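Local coordinates for bacterioferritin (Mycobacterium smegmatis str. MC2 155, PDB 3BKN), which probably stores iron in a hollow shell of 24 haem-binding subunits, oxidising iron(II) with dioxygen at a dinuclear metal site in each, at residues L8-E13 against V106-K111; N12-S17 against R118-I123; Y95-R100 against A125-H130. All coordinates share one frame; numbering follows the deposited sequence.

Contact 1: L8-E13 against V106-K111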
ATOM      1  N   LEU A   8      -6.979   0.894 -57.824  1.00 44.54           N
ATOM      2  CA  LEU A   8      -5.920  -0.035 -57.401  1.00 43.72           C
ATOM      3  C   LEU A   8      -4.596   0.331 -58.070  1.00 44.74           C
ATOM      4  O   LEU A   8      -3.560   0.231 -57.444  1.00 44.93           O
ATOM      5  CB  LEU A   8      -6.282  -1.484 -57.650  1.00 42.97           C
ATOM      6  CG  LEU A   8      -7.465  -2.027 -56.845  1.00 43.40           C
ATOM      7  CD1 LEU A   8      -8.158  -3.135 -57.618  1.00 42.74           C
ATOM      8  CD2 LEU A   8      -7.095  -2.480 -55.431  1.00 43.02           C
ATOM      9  N   LYS A   9      -4.632   0.794 -59.325  1.00 45.45           N
ATOM     10  CA  LYS A   9      -3.452   1.385 -59.938  1.00 45.36           C
ATOM     11  C   LYS A   9      -2.908   2.502 -59.076  1.00 44.90           C
ATOM     12  O   LYS A   9      -1.708   2.573 -58.840  1.00 45.72           O
ATOM     13  CB  LYS A   9      -3.758   1.965 -61.292  1.00 46.05           C
ATOM     14  CG  LYS A   9      -3.613   0.988 -62.434  1.00 48.72           C
ATOM     15  CD  LYS A   9      -3.946   1.688 -63.779  0.50 48.54           C
ATOM     16  CE  LYS A   9      -4.805   0.805 -64.666  0.50 47.53           C
ATOM     17  NZ  LYS A   9      -4.835   1.334 -66.056  0.50 46.87           N
ATOM     18  N   LEU A  10      -3.788   3.381 -58.612  1.00 43.47           N
ATOM     19  CA  LEU A  10      -3.359   4.519 -57.811  1.00 42.69           C
ATOM     20  C   LEU A  10      -2.787   4.075 -56.448  1.00 43.16           C
ATOM     21  O   LEU A  10      -1.705   4.468 -56.058  1.00 43.24           O
ATOM     22  CB  LEU A  10      -4.518   5.507 -57.649  1.00 41.86           C
ATOM     23  CG  LEU A  10      -4.296   6.605 -56.619  1.00 42.79           C
ATOM     24  CD1 LEU A  10      -3.267   7.665 -57.064  1.00 41.51           C
ATOM     25  CD2 LEU A  10      -5.642   7.241 -56.397  1.00 44.67           C
ATOM     26  N   LEU A  11      -3.518   3.225 -55.736  1.00 42.77           N
ATOM     27  CA  LEU A  11      -3.005   2.671 -54.500  1.00 41.71           C
ATOM     28  C   LEU A  11      -1.634   2.011 -54.650  1.00 42.43           C
ATOM     29  O   LEU A  11      -0.735   2.162 -53.825  1.00 42.59           O
ATOM     30  CB  LEU A  11      -4.008   1.693 -53.920  1.00 40.73           C
ATOM     31  CG  LEU A  11      -5.332   2.306 -53.493  1.00 39.00           C
ATOM     32  CD1 LEU A  11      -6.170   1.198 -53.140  1.00 38.67           C
ATOM     33  CD2 LEU A  11      -5.264   3.230 -52.301  1.00 38.72           C
ATOM     34  N   ASN A  12      -1.466   1.263 -55.706  1.00 43.71           N
ATOM     35  CA  ASN A  12      -0.167   0.706 -56.009  1.00 44.73           C
ATOM     36  C   ASN A  12       0.924   1.700 -56.314  1.00 45.69           C
ATOM     37  O   ASN A  12       2.043   1.510 -55.853  1.00 46.94           O
ATOM     38  CB  ASN A  12      -0.258  -0.341 -57.089  1.00 43.36           C
ATOM     39  CG  ASN A  12      -0.238  -1.677 -56.520  1.00 43.44           C
ATOM     40  OD1 ASN A  12       0.623  -1.971 -55.698  1.00 47.32           O
ATOM     41  ND2 ASN A  12      -1.181  -2.492 -56.878  1.00 40.03           N
ATOM     42  N   GLU A  13       0.629   2.767 -57.057  1.00 45.62           N
ATOM     43  CA  GLU A  13       1.650   3.783 -57.290  1.00 44.19           C
ATOM     44  C   GLU A  13       2.022   4.396 -55.943  1.00 45.47           C
ATOM     45  O   GLU A  13       3.217   4.517 -55.634  1.00 46.42           O
ATOM     46  CB  GLU A  13       1.273   4.844 -58.324  1.00 43.84           C
ATOM     47  CG  GLU A  13       0.446   4.337 -59.535  0.50 45.21           C
ATOM     48  CD  GLU A  13       1.143   3.259 -60.393  0.50 45.03           C
ATOM     49  OE1 GLU A  13       2.081   3.670 -61.104  0.50 44.53           O
ATOM     50  OE2 GLU A  13       0.742   2.039 -60.374  0.50 43.63           O
ATOM     51  N   VAL A 106      -9.563  12.982 -55.605  1.00 41.71           N
ATOM     52  CA  VAL A 106     -10.697  13.329 -56.464  1.00 40.81           C
ATOM     53  C   VAL A 106     -11.086  12.143 -57.332  1.00 41.40           C
ATOM     54  O   VAL A 106     -12.266  11.885 -57.514  1.00 42.03           O
ATOM     55  CB  VAL A 106     -10.494  14.606 -57.319  1.00 39.38           C
ATOM     56  CG1 VAL A 106     -11.717  14.846 -58.224  1.00 36.82           C
ATOM     57  CG2 VAL A 106     -10.275  15.800 -56.425  1.00 38.42           C
ATOM     58  N   LEU A 107     -10.109  11.407 -57.840  1.00 41.93           N
ATOM     59  CA  LEU A 107     -10.417  10.229 -58.664  1.00 42.49           C
ATOM     60  C   LEU A 107     -11.149   9.122 -57.908  1.00 43.29           C
ATOM     61  O   LEU A 107     -12.142   8.576 -58.414  1.00 43.80           O
ATOM     62  CB  LEU A 107      -9.171   9.686 -59.340  1.00 41.95           C
ATOM     63  CG  LEU A 107      -9.335   8.501 -60.281  1.00 43.14           C
ATOM     64  CD1 LEU A 107      -8.648   8.805 -61.589  1.00 43.45           C
ATOM     65  CD2 LEU A 107      -8.742   7.238 -59.620  1.00 44.83           C
ATOM     66  N   CYS A 108     -10.667   8.775 -56.713  1.00 42.87           N
ATOM     67  CA  CYS A 108     -11.379   7.821 -55.868  1.00 43.21           C
ATOM     68  C   CYS A 108     -12.836   8.181 -55.614  1.00 43.15           C
ATOM     69  O   CYS A 108     -13.694   7.330 -55.645  1.00 43.39           O
ATOM     70  CB  CYS A 108     -10.689   7.704 -54.529  1.00 44.11           C
ATOM     71  SG  CYS A 108      -9.136   6.861 -54.602  1.00 46.20           S
ATOM     72  N   ARG A 109     -13.112   9.443 -55.345  1.00 43.04           N
ATOM     73  CA  ARG A 109     -14.457   9.857 -55.014  1.00 42.70           C
ATOM     74  C   ARG A 109     -15.350   9.851 -56.229  1.00 44.13           C
ATOM     75  O   ARG A 109     -16.535   9.571 -56.077  1.00 45.06           O
ATOM     76  CB  ARG A 109     -14.467  11.208 -54.297  1.00 40.94           C
ATOM     77  CG  ARG A 109     -14.094  11.068 -52.845  1.00 41.16           C
ATOM     78  CD  ARG A 109     -13.956  12.390 -52.143  1.00 41.82           C
ATOM     79  NE  ARG A 109     -13.524  12.271 -50.743  1.00 43.06           N
ATOM     80  CZ  ARG A 109     -14.324  11.842 -49.760  1.00 44.87           C
ATOM     81  NH1 ARG A 109     -15.566  11.449 -50.035  1.00 44.20           N
ATOM     82  NH2 ARG A 109     -13.881  11.785 -48.509  1.00 45.42           N
ATOM     83  N   GLU A 110     -14.792  10.129 -57.420  1.00 44.87           N
ATOM     84  CA  GLU A 110     -15.533  10.069 -58.678  1.00 45.81           C
ATOM     85  C   GLU A 110     -15.884   8.603 -58.935  1.00 44.59           C
ATOM     86  O   GLU A 110     -16.994   8.277 -59.295  1.00 43.43           O
ATOM     87  CB  GLU A 110     -14.719  10.755 -59.806  1.00 45.20           C
ATOM     88  CG  GLU A 110     -15.257  10.693 -61.268  1.00 46.34           C
ATOM     89  CD  GLU A 110     -14.134  10.954 -62.337  0.50 48.87           C
ATOM     90  OE1 GLU A 110     -12.952  10.552 -62.129  0.50 49.73           O
ATOM     91  OE2 GLU A 110     -14.427  11.566 -63.403  0.50 50.09           O
ATOM     92  N   LYS A 111     -14.926   7.731 -58.683  1.00 44.70           N
ATOM     93  CA  LYS A 111     -15.100   6.298 -58.779  1.00 45.23           C
ATOM     94  C   LYS A 111     -16.009   5.758 -57.716  1.00 45.01           C
ATOM     95  O   LYS A 111     -16.312   4.564 -57.713  1.00 44.47           O
ATOM     96  CB  LYS A 111     -13.740   5.610 -58.660  1.00 45.49           C
ATOM     97  CG  LYS A 111     -12.858   5.817 -59.884  1.00 46.73           C
ATOM     98  CD  LYS A 111     -13.540   5.413 -61.199  1.00 46.17           C
ATOM     99  CE  LYS A 111     -13.164   6.479 -62.183  1.00 47.81           C
ATOM    100  NZ  LYS A 111     -13.275   6.085 -63.580  1.00 48.18           N
TER

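Contact 2: N12-S17 against R118-I123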
ATOM      1  N   ASN A  12      -1.466   1.263 -55.706  1.00 43.71           N
ATOM      2  CA  ASN A  12      -0.167   0.706 -56.009  1.00 44.73           C
ATOM      3  C   ASN A  12       0.924   1.700 -56.314  1.00 45.69           C
ATOM      4  O   ASN A  12       2.043   1.510 -55.853  1.00 46.94           O
ATOM      5  CB  ASN A  12      -0.258  -0.341 -57.089  1.00 43.36           C
ATOM      6  CG  ASN A  12      -0.238  -1.677 -56.520  1.00 43.44           C
ATOM      7  OD1 ASN A  12       0.623  -1.971 -55.698  1.00 47.32           O
ATOM      8  ND2 ASN A  12      -1.181  -2.492 -56.878  1.00 40.03           N
ATOM      9  N   GLU A  13       0.629   2.767 -57.057  1.00 45.62           N
ATOM     10  CA  GLU A  13       1.650   3.783 -57.290  1.00 44.19           C
ATOM     11  C   GLU A  13       2.022   4.396 -55.943  1.00 45.47           C
ATOM     12  O   GLU A  13       3.217   4.517 -55.634  1.00 46.42           O
ATOM     13  CB  GLU A  13       1.273   4.844 -58.324  1.00 43.84           C
ATOM     14  CG  GLU A  13       0.446   4.337 -59.535  0.50 45.21           C
ATOM     15  CD  GLU A  13       1.143   3.259 -60.393  0.50 45.03           C
ATOM     16  OE1 GLU A  13       2.081   3.670 -61.104  0.50 44.53           O
ATOM     17  OE2 GLU A  13       0.742   2.039 -60.374  0.50 43.63           O
ATOM     18  N   GLN A  14       1.031   4.718 -55.107  1.00 44.57           N
ATOM     19  CA  GLN A  14       1.321   5.280 -53.802  1.00 43.75           C
ATOM     20  C   GLN A  14       2.151   4.329 -52.943  1.00 44.80           C
ATOM     21  O   GLN A  14       3.088   4.760 -52.239  1.00 46.32           O
ATOM     22  CB  GLN A  14       0.058   5.608 -53.058  1.00 42.68           C
ATOM     23  CG  GLN A  14       0.315   6.402 -51.788  1.00 43.24           C
ATOM     24  CD  GLN A  14       1.111   7.686 -52.047  1.00 44.29           C
ATOM     25  OE1 GLN A  14       1.187   8.166 -53.194  1.00 44.64           O
ATOM     26  NE2 GLN A  14       1.721   8.236 -50.989  1.00 43.03           N
ATOM     27  N   LEU A  15       1.807   3.036 -52.985  1.00 43.75           N
ATOM     28  CA  LEU A  15       2.590   2.011 -52.291  1.00 42.65           C
ATOM     29  C   LEU A  15       4.054   2.083 -52.696  1.00 43.06           C
ATOM     30  O   LEU A  15       4.927   1.978 -51.825  1.00 43.12           O
ATOM     31  CB  LEU A  15       2.065   0.586 -52.568  1.00 41.43           C
ATOM     32  CG  LEU A  15       2.738  -0.523 -51.782  1.00 39.64           C
ATOM     33  CD1 LEU A  15       2.654  -0.292 -50.274  1.00 39.64           C
ATOM     34  CD2 LEU A  15       2.035  -1.735 -52.095  1.00 40.62           C
ATOM     35  N   THR A  16       4.323   2.242 -54.002  1.00 42.37           N
ATOM     36  CA  THR A  16       5.698   2.286 -54.442  1.00 42.88           C
ATOM     37  C   THR A  16       6.375   3.476 -53.817  1.00 44.31           C
ATOM     38  O   THR A  16       7.508   3.348 -53.331  1.00 45.07           O
ATOM     39  CB  THR A  16       5.823   2.311 -55.958  1.00 42.79           C
ATOM     40  OG1 THR A  16       5.395   1.046 -56.453  1.00 42.17           O
ATOM     41  CG2 THR A  16       7.295   2.544 -56.403  1.00 41.46           C
ATOM     42  N   SER A  17       5.684   4.615 -53.790  1.00 45.35           N
ATOM     43  CA  SER A  17       6.230   5.827 -53.118  1.00 46.60           C
ATOM     44  C   SER A  17       6.554   5.607 -51.632  1.00 46.30           C
ATOM     45  O   SER A  17       7.641   6.004 -51.188  1.00 46.53           O
ATOM     46  CB  SER A  17       5.313   7.046 -53.237  1.00 47.76           C
ATOM     47  OG  SER A  17       5.713   7.873 -54.301  1.00 50.23           O
ATOM     48  N   ARG A 118     -10.661   8.368 -48.354  1.00 45.41           N
ATOM     49  CA  ARG A 118     -10.386   8.741 -46.975  1.00 46.24           C
ATOM     50  C   ARG A 118      -9.054   8.213 -46.507  1.00 45.81           C
ATOM     51  O   ARG A 118      -8.354   8.886 -45.764  1.00 46.65           O
ATOM     52  CB  ARG A 118     -11.464   8.240 -46.021  1.00 47.39           C
ATOM     53  CG  ARG A 118     -12.717   9.079 -46.024  1.00 50.97           C
ATOM     54  CD  ARG A 118     -13.873   8.321 -45.344  1.00 54.54           C
ATOM     55  NE  ARG A 118     -13.802   8.444 -43.874  1.00 57.96           N
ATOM     56  CZ  ARG A 118     -13.672   7.411 -43.031  1.00 58.40           C
ATOM     57  NH1 ARG A 118     -13.622   6.138 -43.479  1.00 57.70           N
ATOM     58  NH2 ARG A 118     -13.619   7.658 -41.732  1.00 57.65           N
ATOM     59  N   LEU A 119      -8.715   7.000 -46.907  1.00 45.09           N
ATOM     60  CA  LEU A 119      -7.413   6.466 -46.595  1.00 44.93           C
ATOM     61  C   LEU A 119      -6.319   7.382 -47.187  1.00 45.48           C
ATOM     62  O   LEU A 119      -5.381   7.777 -46.511  1.00 46.25           O
ATOM     63  CB  LEU A 119      -7.284   5.047 -47.120  1.00 44.78           C
ATOM     64  CG  LEU A 119      -5.865   4.493 -47.026  1.00 47.20           C
ATOM     65  CD1 LEU A 119      -5.425   4.658 -45.556  1.00 50.33           C
ATOM     66  CD2 LEU A 119      -5.808   3.049 -47.427  1.00 46.89           C
ATOM     67  N   LEU A 120      -6.469   7.780 -48.437  1.00 44.94           N
ATOM     68  CA  LEU A 120      -5.487   8.633 -49.033  1.00 44.20           C
ATOM     69  C   LEU A 120      -5.502  10.067 -48.488  1.00 44.81           C
ATOM     70  O   LEU A 120      -4.480  10.745 -48.437  1.00 44.98           O
ATOM     71  CB  LEU A 120      -5.614   8.573 -50.545  1.00 44.34           C
ATOM     72  CG  LEU A 120      -5.325   7.190 -51.160  1.00 42.72           C
ATOM     73  CD1 LEU A 120      -5.799   7.233 -52.573  1.00 43.70           C
ATOM     74  CD2 LEU A 120      -3.859   6.842 -51.125  1.00 40.40           C
ATOM     75  N   GLU A 121      -6.659  10.533 -48.057  1.00 45.69           N
ATOM     76  CA  GLU A 121      -6.757  11.834 -47.432  1.00 45.87           C
ATOM     77  C   GLU A 121      -5.943  11.858 -46.151  1.00 46.17           C
ATOM     78  O   GLU A 121      -5.251  12.836 -45.879  1.00 45.99           O
ATOM     79  CB  GLU A 121      -8.207  12.142 -47.141  1.00 45.32           C
ATOM     80  CG  GLU A 121      -8.982  12.631 -48.327  1.00 45.95           C
ATOM     81  CD  GLU A 121     -10.457  12.608 -48.045  1.00 50.32           C
ATOM     82  OE1 GLU A 121     -10.817  12.537 -46.842  1.00 53.39           O
ATOM     83  OE2 GLU A 121     -11.268  12.626 -49.011  1.00 50.94           O
ATOM     84  N   GLN A 122      -6.012  10.782 -45.364  1.00 47.35           N
ATOM     85  CA  GLN A 122      -5.173  10.641 -44.147  1.00 47.62           C
ATOM     86  C   GLN A 122      -3.673  10.631 -44.479  1.00 46.75           C
ATOM     87  O   GLN A 122      -2.895  11.347 -43.845  1.00 47.15           O
ATOM     88  CB  GLN A 122      -5.586   9.428 -43.295  1.00 48.54           C
ATOM     89  CG  GLN A 122      -6.308   9.852 -41.965  1.00 51.63           C
ATOM     90  CD  GLN A 122      -7.666   9.141 -41.784  0.50 51.94           C
ATOM     91  OE1 GLN A 122      -7.732   7.931 -41.527  0.50 51.81           O
ATOM     92  NE2 GLN A 122      -8.750   9.899 -41.924  0.50 51.09           N
ATOM     93  N   ILE A 123      -3.287   9.875 -45.500  1.00 44.81           N
ATOM     94  CA  ILE A 123      -1.914   9.868 -45.886  1.00 44.65           C
ATOM     95  C   ILE A 123      -1.460  11.273 -46.320  1.00 44.97           C
ATOM     96  O   ILE A 123      -0.423  11.772 -45.859  1.00 44.94           O
ATOM     97  CB  ILE A 123      -1.628   8.731 -46.887  1.00 44.13           C
ATOM     98  CG1 ILE A 123      -1.506   7.420 -46.102  1.00 43.04           C
ATOM     99  CG2 ILE A 123      -0.360   8.978 -47.674  1.00 42.77           C
ATOM    100  CD1 ILE A 123      -1.792   6.261 -46.900  1.00 43.06           C
TER

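Contact 3: Y95-R100 against A125-H130. With ZN (zinc ion), chain N; ZN (zinc ion), chain M.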
ATOM      1  N   TYR A  95       6.792  15.906 -52.142  1.00 48.32           N
ATOM      2  CA  TYR A  95       6.113  16.684 -53.187  1.00 49.21           C
ATOM      3  C   TYR A  95       5.553  15.807 -54.275  1.00 49.81           C
ATOM      4  O   TYR A  95       4.473  16.101 -54.797  1.00 49.99           O
ATOM      5  CB  TYR A  95       6.986  17.775 -53.793  1.00 49.40           C
ATOM      6  CG  TYR A  95       6.859  19.024 -53.011  1.00 51.12           C
ATOM      7  CD1 TYR A  95       5.596  19.622 -52.819  1.00 54.24           C
ATOM      8  CD2 TYR A  95       7.965  19.629 -52.436  1.00 51.70           C
ATOM      9  CE1 TYR A  95       5.450  20.814 -52.068  1.00 53.92           C
ATOM     10  CE2 TYR A  95       7.836  20.821 -51.668  1.00 52.15           C
ATOM     11  CZ  TYR A  95       6.578  21.394 -51.494  1.00 52.28           C
ATOM     12  OH  TYR A  95       6.437  22.539 -50.759  1.00 51.74           O
ATOM     13  N   GLU A  96       6.260  14.728 -54.631  1.00 50.04           N
ATOM     14  CA  GLU A  96       5.700  13.798 -55.617  1.00 50.66           C
ATOM     15  C   GLU A  96       4.444  13.145 -55.081  1.00 50.34           C
ATOM     16  O   GLU A  96       3.505  12.924 -55.848  1.00 51.42           O
ATOM     17  CB  GLU A  96       6.688  12.755 -56.084  1.00 51.13           C
ATOM     18  CG  GLU A  96       7.782  13.397 -56.896  1.00 54.90           C
ATOM     19  CD  GLU A  96       8.988  12.497 -57.126  1.00 56.77           C
ATOM     20  OE1 GLU A  96       9.304  11.639 -56.247  1.00 56.08           O
ATOM     21  OE2 GLU A  96       9.615  12.692 -58.199  1.00 57.81           O
ATOM     22  N   VAL A  97       4.403  12.878 -53.778  1.00 49.45           N
ATOM     23  CA  VAL A  97       3.213  12.320 -53.190  1.00 49.09           C
ATOM     24  C   VAL A  97       2.013  13.279 -53.314  1.00 49.34           C
ATOM     25  O   VAL A  97       0.946  12.868 -53.765  1.00 50.27           O
ATOM     26  CB  VAL A  97       3.486  11.804 -51.781  1.00 49.16           C
ATOM     27  CG1 VAL A  97       2.187  11.482 -51.071  1.00 48.30           C
ATOM     28  CG2 VAL A  97       4.384  10.566 -51.883  1.00 49.33           C
ATOM     29  N   LEU A  98       2.195  14.550 -52.973  1.00 48.56           N
ATOM     30  CA  LEU A  98       1.178  15.556 -53.274  1.00 48.38           C
ATOM     31  C   LEU A  98       0.700  15.555 -54.728  1.00 48.15           C
ATOM     32  O   LEU A  98      -0.485  15.528 -54.965  1.00 48.44           O
ATOM     33  CB  LEU A  98       1.693  16.947 -52.933  1.00 48.14           C
ATOM     34  CG  LEU A  98       1.227  17.546 -51.627  1.00 48.88           C
ATOM     35  CD1 LEU A  98       1.779  16.740 -50.459  1.00 49.30           C
ATOM     36  CD2 LEU A  98       1.683  18.969 -51.563  1.00 49.43           C
ATOM     37  N   GLU A  99       1.611  15.602 -55.694  1.00 48.03           N
ATOM     38  CA  GLU A  99       1.217  15.643 -57.103  1.00 48.30           C
ATOM     39  C   GLU A  99       0.288  14.463 -57.436  1.00 47.88           C
ATOM     40  O   GLU A  99      -0.661  14.615 -58.185  1.00 49.15           O
ATOM     41  CB  GLU A  99       2.443  15.626 -58.025  1.00 48.04           C
ATOM     42  CG  GLU A  99       3.192  16.941 -58.182  0.50 49.28           C
ATOM     43  CD  GLU A  99       4.579  16.755 -58.827  0.50 49.70           C
ATOM     44  OE1 GLU A  99       4.699  15.983 -59.824  0.50 48.97           O
ATOM     45  OE2 GLU A  99       5.545  17.392 -58.320  0.50 49.67           O
ATOM     46  N   ARG A 100       0.561  13.296 -56.863  1.00 47.05           N
ATOM     47  CA  ARG A 100      -0.198  12.094 -57.130  1.00 46.36           C
ATOM     48  C   ARG A 100      -1.516  12.048 -56.364  1.00 47.06           C
ATOM     49  O   ARG A 100      -2.540  11.782 -56.965  1.00 47.99           O
ATOM     50  CB  ARG A 100       0.650  10.870 -56.827  1.00 46.06           C
ATOM     51  CG  ARG A 100      -0.047   9.554 -57.067  1.00 46.68           C
ATOM     52  CD  ARG A 100       0.737   8.393 -56.412  1.00 48.34           C
ATOM     53  NE  ARG A 100       2.129   8.281 -56.884  1.00 49.36           N
ATOM     54  CZ  ARG A 100       3.186   8.676 -56.181  1.00 50.38           C
ATOM     55  NH1 ARG A 100       3.014   9.200 -54.971  1.00 51.37           N
ATOM     56  NH2 ARG A 100       4.416   8.552 -56.678  1.00 50.27           N
ATOM     57  N   ALA A 125      -2.564  14.222 -45.505  1.00 45.25           N
ATOM     58  CA  ALA A 125      -2.359  15.086 -44.350  1.00 45.56           C
ATOM     59  C   ALA A 125      -1.013  14.787 -43.651  1.00 47.07           C
ATOM     60  O   ALA A 125      -0.234  15.718 -43.384  1.00 47.94           O
ATOM     61  CB  ALA A 125      -3.510  14.986 -43.407  1.00 44.27           C
ATOM     62  N   ASP A 126      -0.721  13.507 -43.389  1.00 47.64           N
ATOM     63  CA  ASP A 126       0.573  13.138 -42.829  1.00 48.76           C
ATOM     64  C   ASP A 126       1.710  13.669 -43.732  1.00 49.28           C
ATOM     65  O   ASP A 126       2.622  14.319 -43.255  1.00 50.47           O
ATOM     66  CB  ASP A 126       0.704  11.629 -42.567  1.00 49.64           C
ATOM     67  CG  ASP A 126      -0.315  11.082 -41.504  1.00 53.85           C
ATOM     68  OD1 ASP A 126      -1.186  11.795 -40.945  1.00 55.69           O
ATOM     69  OD2 ASP A 126      -0.253   9.871 -41.222  1.00 56.81           O
ATOM     70  N   GLU A 127       1.647  13.463 -45.036  1.00 48.85           N
ATOM     71  CA  GLU A 127       2.750  13.959 -45.857  1.00 48.81           C
ATOM     72  C   GLU A 127       2.862  15.476 -45.891  1.00 48.85           C
ATOM     73  O   GLU A 127       3.951  15.989 -46.052  1.00 48.66           O
ATOM     74  CB  GLU A 127       2.786  13.363 -47.274  1.00 48.03           C
ATOM     75  CG  GLU A 127       2.354  11.943 -47.373  1.00 48.58           C
ATOM     76  CD  GLU A 127       3.394  10.955 -46.920  1.00 51.03           C
ATOM     77  OE1 GLU A 127       4.110  11.261 -45.945  1.00 52.12           O
ATOM     78  OE2 GLU A 127       3.486   9.849 -47.522  1.00 50.72           O
ATOM     79  N   GLU A 128       1.755  16.193 -45.738  1.00 49.46           N
ATOM     80  CA  GLU A 128       1.820  17.664 -45.728  1.00 50.49           C
ATOM     81  C   GLU A 128       2.548  18.083 -44.464  1.00 50.67           C
ATOM     82  O   GLU A 128       3.336  19.012 -44.472  1.00 51.37           O
ATOM     83  CB  GLU A 128       0.442  18.305 -45.809  1.00 49.25           C
ATOM     84  CG  GLU A 128      -0.217  18.201 -47.169  1.00 51.20           C
ATOM     85  CD  GLU A 128      -1.543  19.003 -47.307  1.00 54.70           C
ATOM     86  OE1 GLU A 128      -1.653  20.117 -46.735  1.00 57.99           O
ATOM     87  OE2 GLU A 128      -2.477  18.556 -48.027  1.00 55.89           O
ATOM     88  N   THR A 129       2.351  17.353 -43.383  1.00 50.27           N
ATOM     89  CA  THR A 129       3.087  17.631 -42.176  1.00 51.19           C
ATOM     90  C   THR A 129       4.612  17.385 -42.304  1.00 51.41           C
ATOM     91  O   THR A 129       5.409  18.181 -41.784  1.00 51.54           O
ATOM     92  CB  THR A 129       2.418  16.906 -40.987  1.00 52.45           C
ATOM     93  OG1 THR A 129       1.177  17.569 -40.728  1.00 53.22           O
ATOM     94  CG2 THR A 129       3.270  16.945 -39.711  1.00 52.18           C
ATOM     95  N   HIS A 130       5.005  16.323 -43.010  1.00 51.66           N
ATOM     96  CA  HIS A 130       6.409  16.062 -43.279  1.00 52.49           C
ATOM     97  C   HIS A 130       6.950  17.209 -44.099  1.00 51.36           C
ATOM     98  O   HIS A 130       8.011  17.721 -43.792  1.00 52.42           O
ATOM     99  CB  HIS A 130       6.677  14.731 -44.008  1.00 55.25           C
ATOM    100  CG  HIS A 130       6.397  13.486 -43.198  1.00 61.85           C
ATOM    101  ND1 HIS A 130       6.450  12.211 -43.746  1.00 65.70           N
ATOM    102  CD2 HIS A 130       6.023  13.314 -41.901  1.00 65.64           C
ATOM    103  CE1 HIS A 130       6.139  11.313 -42.821  1.00 66.27           C
ATOM    104  NE2 HIS A 130       5.862  11.955 -41.696  1.00 66.75           N
TER
HETATM  105 ZN    ZN N 202       5.983  11.192 -45.559  1.00 53.42          ZN
HETATM  106 ZN    ZN M 201       3.810   8.171 -46.554  1.00 39.97          ZN

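Contact 1: L8-E13 against V106-K111
E121 OE2 is gripped by R109 of its own chain and by R109 of a neighbouring subunit, on a different face of the helix from the one where C108 meets L10. R109 in turn reaches E121 of a third subunit through NH1, and this cyclic exchange of salt bridges is consistent with a threefold axis of the shell.

The face turned to 8-13 is apolar. L10 carries that contact alone from its side. Its CG stands anti to the backbone N (chi1 169°), and its CD2 branch points across to the other helix. CD2 touches C108 SG end to end at 3.9 Å. The same L10 CD2 methyl is 4.5 Å from L107 CD2, a looser contact nearer the surface. C108 turns its sulfur beside its own backbone N (chi1 -71°), and its CB points toward the partner helix, as that of L107 does. Since L107 and C108 are neighbours in sequence, they present two adjacent prongs to one leucine methyl.

The backbones stay well apart, with L10 CA and C108 CA 8.9 Å from each other. The contact is therefore thin and rests on side-chain ends. L120 of helix 114-144 packs on both L10 and C108 and makes the place three-sided. Helix 83-110 is close to its end here. K111 N still bonds to L107 O at 2.9 Å before the chain turns into helix 114-144. The two segments run antiparallel. This is apolar packing of helix 5-34 against helix 83-110 near one end of the ferritin four-helix bundle.

Contact 2: N12-S17 against R118-I123
Q14 reaches L120 and I123 through two torsions. The first (chi1 -171°) swings CG to the side away from the backbone N and sends the chain into the space between the helices. A bend at chi2 (55°) then turns the amide along the helix, which leaves NE2 beside I123 CG2. On the other helix, the CB of I123 points toward Q14. The setting is the core of the ferritin four-helix bundle. Helix 5-34 and helix 114-144 run parallel here, and their side chains meet across the middle of the bundle. The nearest alpha carbons, Q14 CA and L120 CA, are 9.0 Å apart.

Two contacts span this gap. The first is between carbons: Q14 CG lies 4.2 Å from L120 CD2. L120 CB does not point straight at the partner, but the end of the side chain comes nearer. The second joins unlike atoms, Q14 NE2 and I123 CG2, at 4.0 Å. The side chains of Q14 and I123 pass each other in opposite directions, so the amide end lies alongside the isoleucine branch.

The amide finds its polar partners elsewhere: NE2 gives a hydrogen bond to E18 OE2, and OE1 takes a weak one from R100 NH1. With both ends engaged, the rotation of the amide is probably fixed. E18 is a zinc ligand, so Q14 is a second-shell residue that holds its non-coordinating oxygen. Both sides of this contact border the metal site. On the opposite helix, I123 CG2 comes to about 4.4 Å from the zinc ion that E18 binds.

Contact 3: Y95-R100 against A125-H130
E127 meets V97 and then reaches two zinc ions. Its CB points toward helix 83-110. CG packs on V97 CG1 at 3.7 Å, the two side chains crossing at about a right angle. A bend at chi2 (-77°) turns the carboxylate obliquely into the bundle core, toward the metals. CD lies between the metals, near both. OE1 binds one zinc ion at 1.9 Å, and OE2 binds the other at 2.0 Å. E127 OE2 also lies 4.1 Å from V97 CG1. H130, one turn on, adds ND1 to the first zinc ion at 2.1 Å.

E51 and E94 complete that first site, while E18, E51 and H54 complete the second. D126, just before E127, bonds H54 from the second shell. A second apolar contact, L98 CD1 on E128 CG at 4.1 Å, lies beside the first. The E128 carboxylate forms a salt bridge with R61 of a neighbouring subunit.

The dinuclear site matches the predicted ferroxidase centre of bacterioferritin. Two bridging carboxylates, those of E127 and E51, hold the two metals close together. Zinc does not change its oxidation state, so the site as occupied here would not be expected to oxidise iron.

From the N terminus, helix 5-34 supplies the first halves of contacts 1 and 2, which share N12 and E13. Contact 1 closes its loop at the end of helix 83-110. Contact 2 closes a slightly longer one just beyond, on helix 114-144. Contact 3 closes the shortest loop, 24 residues that are mostly helix around the turn between helices 83-110 and 114-144. Its first segment lies inside both larger loops and its second beyond them, so it crosses both. R100 of contact 3 packs on L10 and E13 and bonds weakly to S17. Together the three tie three of the four bundle helices together, from the bundle end inward to the metals.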